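Local coordinates for protein 4-hydroxy-tetrahydrodipicolinate synthase (Thermotoga maritima, PDB 1O5K) that probably catalyses the condensation of pyruvate with aspartate beta-semialdehyde to 4-hydroxy-tetrahydrodipicolinate, a step of lysine biosynthesis through diaminopimelate, at residues E36-V39 with R40-E44; S72-L75 with E76-G80. All blocks are in the same frame, centred on the assembly; numbering follows the deposited sequence.

Contact 1. Residues E36-V39 with R40-E44; sequences ERLV and RYQLE
Arg40 reaches back one helical turn to lie alongside Glu36, both side chains pointing the same way. Its CB starts over the backbone of that turn, 3.6 Å from Glu36 O, the carbonyl oxygen that also accepts the bond from Arg40 N. CG presses closer on the same oxygen, with CD a little farther off. With CG anti to the carbonyl carbon (chi1 -66°) and the chain extended as far as NE, the guanidinium arrives beside the Glu36 carboxylate. NE passes the Glu36 CG methylene at 3.5 Å and gives a weak bond to Glu36 OE1. NH2 makes the stronger bond of the salt bridge to that oxygen, 2.6 Å from Arg40 NH2 to Glu36 OE1. The carboxylate oxygen sits at the edge of the guanidinium and in its plane, yet the arginine meets it on the anti side and 34° out of the carboxylate plane. Two donors thus converge on OE1, while OE2 turns to Arg73 of the neighbouring helix.

All of this lies on helix 32-44, which follows strand 16-20 in the TIM barrel of the DapA family and packs against helix 64-78 and strand 49-52. The i to i+4 backbone bonds run on through Tyr41 N to Arg37 O, Gln42 N to Leu38 O and Leu43 N to Val39 O. Buried Val39 sets CG1 beside CD1 of the partly exposed Leu43, 3.9 Å away, both side chains pointing alike. Leu38 CD1 approaches the Tyr41 ring obliquely at CD2, 4.0 Å away. The Tyr41 hydroxyl bonds to Val224 O, and the buried Gln42 amide is held by Thr19 OG1 at OE1 and by Ser222 O at NE2.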
loop_
_atom_site.group_PDB
_atom_site.type_symbol
_atom_site.label_atom_id
_atom_site.label_comp_id
_atom_site.label_asym_id
_atom_site.label_seq_id
_atom_site.Cartn_x
_atom_site.Cartn_y
_atom_site.Cartn_z
ATOM N N GLU A 36 14.230 30.926 22.427
ATOM C CA GLU A 36 14.532 30.857 23.858
ATOM C C GLU A 36 13.252 30.774 24.735
ATOM O O GLU A 36 13.225 30.007 25.716
ATOM C CB GLU A 36 15.460 31.991 24.273
ATOM C CG GLU A 36 15.581 32.124 25.775
ATOM C CD GLU A 36 16.738 32.992 26.220
ATOM O OE1 GLU A 36 16.825 33.197 27.446
ATOM O OE2 GLU A 36 17.547 33.435 25.366
ATOM N N ARG A 37 12.195 31.491 24.346
ATOM C CA ARG A 37 10.878 31.386 25.003
ATOM C C ARG A 37 10.313 29.966 24.933
ATOM O O ARG A 37 9.695 29.475 25.892
ATOM C CB ARG A 37 9.831 32.320 24.363
ATOM C CG ARG A 37 9.955 33.773 24.698
ATOM C CD ARG A 37 8.652 34.609 24.394
ATOM N NE ARG A 37 8.278 34.661 22.969
ATOM C CZ ARG A 37 8.633 35.636 22.117
ATOM N NH1 ARG A 37 9.376 36.668 22.526
ATOM N NH2 ARG A 37 8.242 35.591 20.844
ATOM N N LEU A 38 10.488 29.341 23.782
ATOM C CA LEU A 38 10.017 27.986 23.560
ATOM C C LEU A 38 10.828 26.987 24.396
ATOM O O LEU A 38 10.244 26.092 24.999
ATOM C CB LEU A 38 10.045 27.635 22.071
ATOM C CG LEU A 38 9.372 26.327 21.717
ATOM C CD1 LEU A 38 7.930 26.298 22.278
ATOM C CD2 LEU A 38 9.396 26.044 20.194
ATOM N N VAL A 39 12.153 27.149 24.436
ATOM C CA VAL A 39 13.003 26.251 25.245
ATOM C C VAL A 39 12.574 26.382 26.710
ATOM O O VAL A 39 12.360 25.388 27.359
ATOM C CB VAL A 39 14.481 26.558 25.071
ATOM C CG1 VAL A 39 15.360 25.763 26.070
ATOM C CG2 VAL A 39 14.903 26.282 23.613
ATOM N N ARG A 40 12.368 27.607 27.194
ATOM C CA ARG A 40 11.967 27.789 28.593
ATOM C C ARG A 40 10.611 27.100 28.912
ATOM O O ARG A 40 10.454 26.453 29.953
ATOM C CB ARG A 40 11.959 29.263 28.975
ATOM C CG ARG A 40 13.367 29.863 28.959
ATOM C CD ARG A 40 13.447 31.345 29.417
ATOM N NE ARG A 40 14.823 31.802 29.202
ATOM C CZ ARG A 40 15.869 31.438 29.952
ATOM N NH1 ARG A 40 15.710 30.649 31.017
ATOM N NH2 ARG A 40 17.091 31.873 29.651
ATOM N N TYR A 41 9.673 27.175 27.982
ATOM C CA TYR A 41 8.396 26.432 28.086
ATOM C C TYR A 41 8.568 24.929 28.192
ATOM O O TYR A 41 7.857 24.285 28.945
ATOM C CB TYR A 41 7.547 26.817 26.868
ATOM C CG TYR A 41 6.145 26.244 26.737
ATOM C CD1 TYR A 41 5.182 26.454 27.719
ATOM C CD2 TYR A 41 5.751 25.598 25.562
ATOM C CE1 TYR A 41 3.892 25.986 27.556
ATOM C CE2 TYR A 41 4.442 25.123 25.399
ATOM C CZ TYR A 41 3.518 25.330 26.372
ATOM O OH TYR A 41 2.213 24.874 26.173
ATOM N N GLN A 42 9.481 24.359 27.401
ATOM C CA GLN A 42 9.781 22.939 27.497
ATOM C C GLN A 42 10.356 22.590 28.887
ATOM O O GLN A 42 9.928 21.621 29.527
ATOM C CB GLN A 42 10.765 22.542 26.404
ATOM C CG GLN A 42 10.190 22.796 25.010
ATOM C CD GLN A 42 8.923 21.988 24.753
ATOM O OE1 GLN A 42 8.877 20.782 24.986
ATOM N NE2 GLN A 42 7.901 22.650 24.281
ATOM N N LEU A 43 11.343 23.359 29.311
ATOM C CA LEU A 43 12.079 23.101 30.538
ATOM C C LEU A 43 11.148 23.178 31.723
ATOM O O LEU A 43 11.203 22.339 32.621
ATOM C CB LEU A 43 13.203 24.108 30.728
ATOM C CG LEU A 43 14.448 23.848 29.855
ATOM C CD1 LEU A 43 15.359 25.068 29.875
ATOM C CD2 LEU A 43 15.187 22.570 30.282
ATOM N N GLU A 44 10.270 24.175 31.696
ATOM C CA GLU A 44 9.367 24.430 32.811
ATOM C C GLU A 44 8.278 23.364 32.949
ATOM O O GLU A 44 7.664 23.222 33.998
ATOM C CB GLU A 44 8.713 25.808 32.666
#

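Contact 2. Residues S72-L75 with E76-G80; sequences SRTL and EIVDG. With CA (calcium ion), chain C.
Leu75 O is gripped from two directions: water 1 donates to it at 2.7 Å, and Asp79 N adds a weak bond as the helix runs out. The same water accepts from Gly80 N, bridging the last turn to the residue beyond it. Arg73 NH1 meets Glu76 OE2 at 2.7 Å in a salt bridge whose N-H...O angle is 160°. Glu76 OE2 lies at the guanidinium edge and in its plane, but the planes of the two groups stand 78° apart and the donor comes to the anti side of the carboxylate. A bend at chi2 (58°) turns the arginine forward, across Glu76 and Ile77, where Ile77 CG1 covers one guanidinium face, 3.7 Å above the plane and offset toward the rim. Its NH2 is claimed by Glu36 of helix 32-44. An alanine in place of Arg73 would probably deprive Glu76 and Glu36 of their shared positive partner and uncover the flank of Ile77.

Beneath these side chains, Glu76 N, Ile77 N and Val78 N bond to the carbonyl oxygens of Ser72, Arg73 and Thr74. The helix then breaks at Asp79, whose positive phi takes it out of the helical path. Its OD1 binds the calcium ion at 2.3 Å, and Glu76 O binds it at the same distance; the Glu76 carboxylate takes no part. Waters 2 and 4 also bind closely, whereas water 3 is longer at 2.8 Å; water 2 donates to Asp79 OD2 as well. The arrangement is a calcium site at the C-terminal end of helix 64-78, the crossover helix of the beta-alpha-beta unit between strands 49-52 and 84-87 of the TIM barrel.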
loop_
_atom_site.group_PDB
_atom_site.type_symbol
_atom_site.label_atom_id
_atom_site.label_comp_id
_atom_site.label_asym_id
_atom_site.label_seq_id
_atom_site.Cartn_x
_atom_site.Cartn_y
_atom_site.Cartn_z
ATOM N N SER A 72 24.531 25.998 19.925
ATOM C CA SER A 72 25.220 26.653 21.034
ATOM C C SER A 72 24.233 27.357 21.939
ATOM O O SER A 72 24.346 27.274 23.182
ATOM C CB SER A 72 26.252 27.644 20.501
ATOM O OG SER A 72 27.279 26.906 19.843
ATOM N N ARG A 73 23.254 28.040 21.341
ATOM C CA ARG A 73 22.280 28.753 22.162
ATOM C C ARG A 73 21.406 27.787 22.989
ATOM O O ARG A 73 21.066 28.088 24.109
ATOM C CB ARG A 73 21.404 29.678 21.331
ATOM C CG ARG A 73 20.513 30.608 22.160
ATOM C CD ARG A 73 21.362 31.495 23.127
ATOM N NE ARG A 73 20.590 32.185 24.155
ATOM C CZ ARG A 73 21.103 32.648 25.317
ATOM N NH1 ARG A 73 22.383 32.470 25.633
ATOM N NH2 ARG A 73 20.327 33.282 26.191
ATOM N N THR A 74 21.064 26.617 22.440
ATOM C CA THR A 74 20.264 25.637 23.167
ATOM C C THR A 74 21.047 25.153 24.384
ATOM O O THR A 74 20.546 25.150 25.521
ATOM C CB THR A 74 19.941 24.455 22.277
ATOM O OG1 THR A 74 19.311 24.929 21.068
ATOM C CG2 THR A 74 18.937 23.549 22.988
ATOM N N LEU A 75 22.312 24.805 24.151
ATOM C CA LEU A 75 23.178 24.372 25.287
ATOM C C LEU A 75 23.295 25.438 26.370
ATOM O O LEU A 75 23.283 25.116 27.568
ATOM C CB LEU A 75 24.523 23.887 24.777
ATOM C CG LEU A 75 24.529 22.628 23.938
ATOM C CD1 LEU A 75 25.775 22.607 23.047
ATOM C CD2 LEU A 75 24.448 21.364 24.837
ATOM N N GLU A 76 23.426 26.698 25.970
ATOM C CA GLU A 76 23.475 27.834 26.889
ATOM C C GLU A 76 22.212 27.984 27.739
ATOM O O GLU A 76 22.292 28.106 28.951
ATOM C CB GLU A 76 23.717 29.137 26.129
ATOM C CG GLU A 76 25.138 29.221 25.603
ATOM C CD GLU A 76 25.366 30.398 24.666
ATOM O OE1 GLU A 76 26.519 30.553 24.195
ATOM O OE2 GLU A 76 24.417 31.151 24.399
ATOM N N ILE A 77 21.041 27.940 27.117
ATOM C CA ILE A 77 19.786 28.062 27.892
ATOM C C ILE A 77 19.500 26.903 28.854
ATOM O O ILE A 77 19.047 27.104 29.968
ATOM C CB ILE A 77 18.593 28.183 26.941
ATOM C CG1 ILE A 77 18.707 29.448 26.124
ATOM C CG2 ILE A 77 17.282 28.193 27.756
ATOM C CD1 ILE A 77 17.810 29.386 24.890
ATOM N N VAL A 78 19.787 25.694 28.422
ATOM C CA VAL A 78 19.454 24.466 29.179
ATOM C C VAL A 78 20.338 24.255 30.390
ATOM O O VAL A 78 19.955 23.529 31.361
ATOM C CB VAL A 78 19.495 23.237 28.211
ATOM C CG1 VAL A 78 19.425 21.915 28.926
ATOM C CG2 VAL A 78 18.321 23.318 27.157
ATOM N N ASP A 79 21.522 24.858 30.377
ATOM C CA ASP A 79 22.393 24.778 31.566
ATOM C C ASP A 79 22.631 23.331 32.047
ATOM O O ASP A 79 22.766 23.086 33.248
ATOM C CB ASP A 79 21.783 25.581 32.753
ATOM C CG ASP A 79 21.748 27.104 32.520
ATOM O OD1 ASP A 79 22.669 27.644 31.879
ATOM O OD2 ASP A 79 20.853 27.849 32.989
ATOM N N GLY A 80 22.748 22.381 31.132
ATOM C CA GLY A 80 23.090 21.006 31.518
ATOM C C GLY A 80 21.983 20.256 32.246
ATOM O O GLY A 80 22.208 19.126 32.702
HETATM CA CA CA C . 23.509 29.296 30.534
HETATM O O HOH W 1 23.392 22.517 28.419
HETATM O O HOH W 2 21.624 30.152 31.623
HETATM O O HOH W 3 25.566 27.336 30.421
HETATM O O HOH W 4 22.506 31.194 29.604
#

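How the contacts relate
Contacts 1 and 2 each lie within one of two helices packed side by side on the barrel's outer layer, and both are partly buried. Their buried faces meet directly: Val39 CG1 lies 3.5 Å from Ile77 CG2, with Val78 beside them. Toward the surface the two acid-arginine pairs join into one chain of charge, because Arg73 NH2 forms a salt bridge to Glu36 OE2 at 2.9 Å. The spacing differs: the acid precedes the arginine by four residues in 36-44 but follows it by three in 72-80. Contact 1 also buries an amide bonded to other parts of the chain, whereas contact 2 closes its helix with water and calcium.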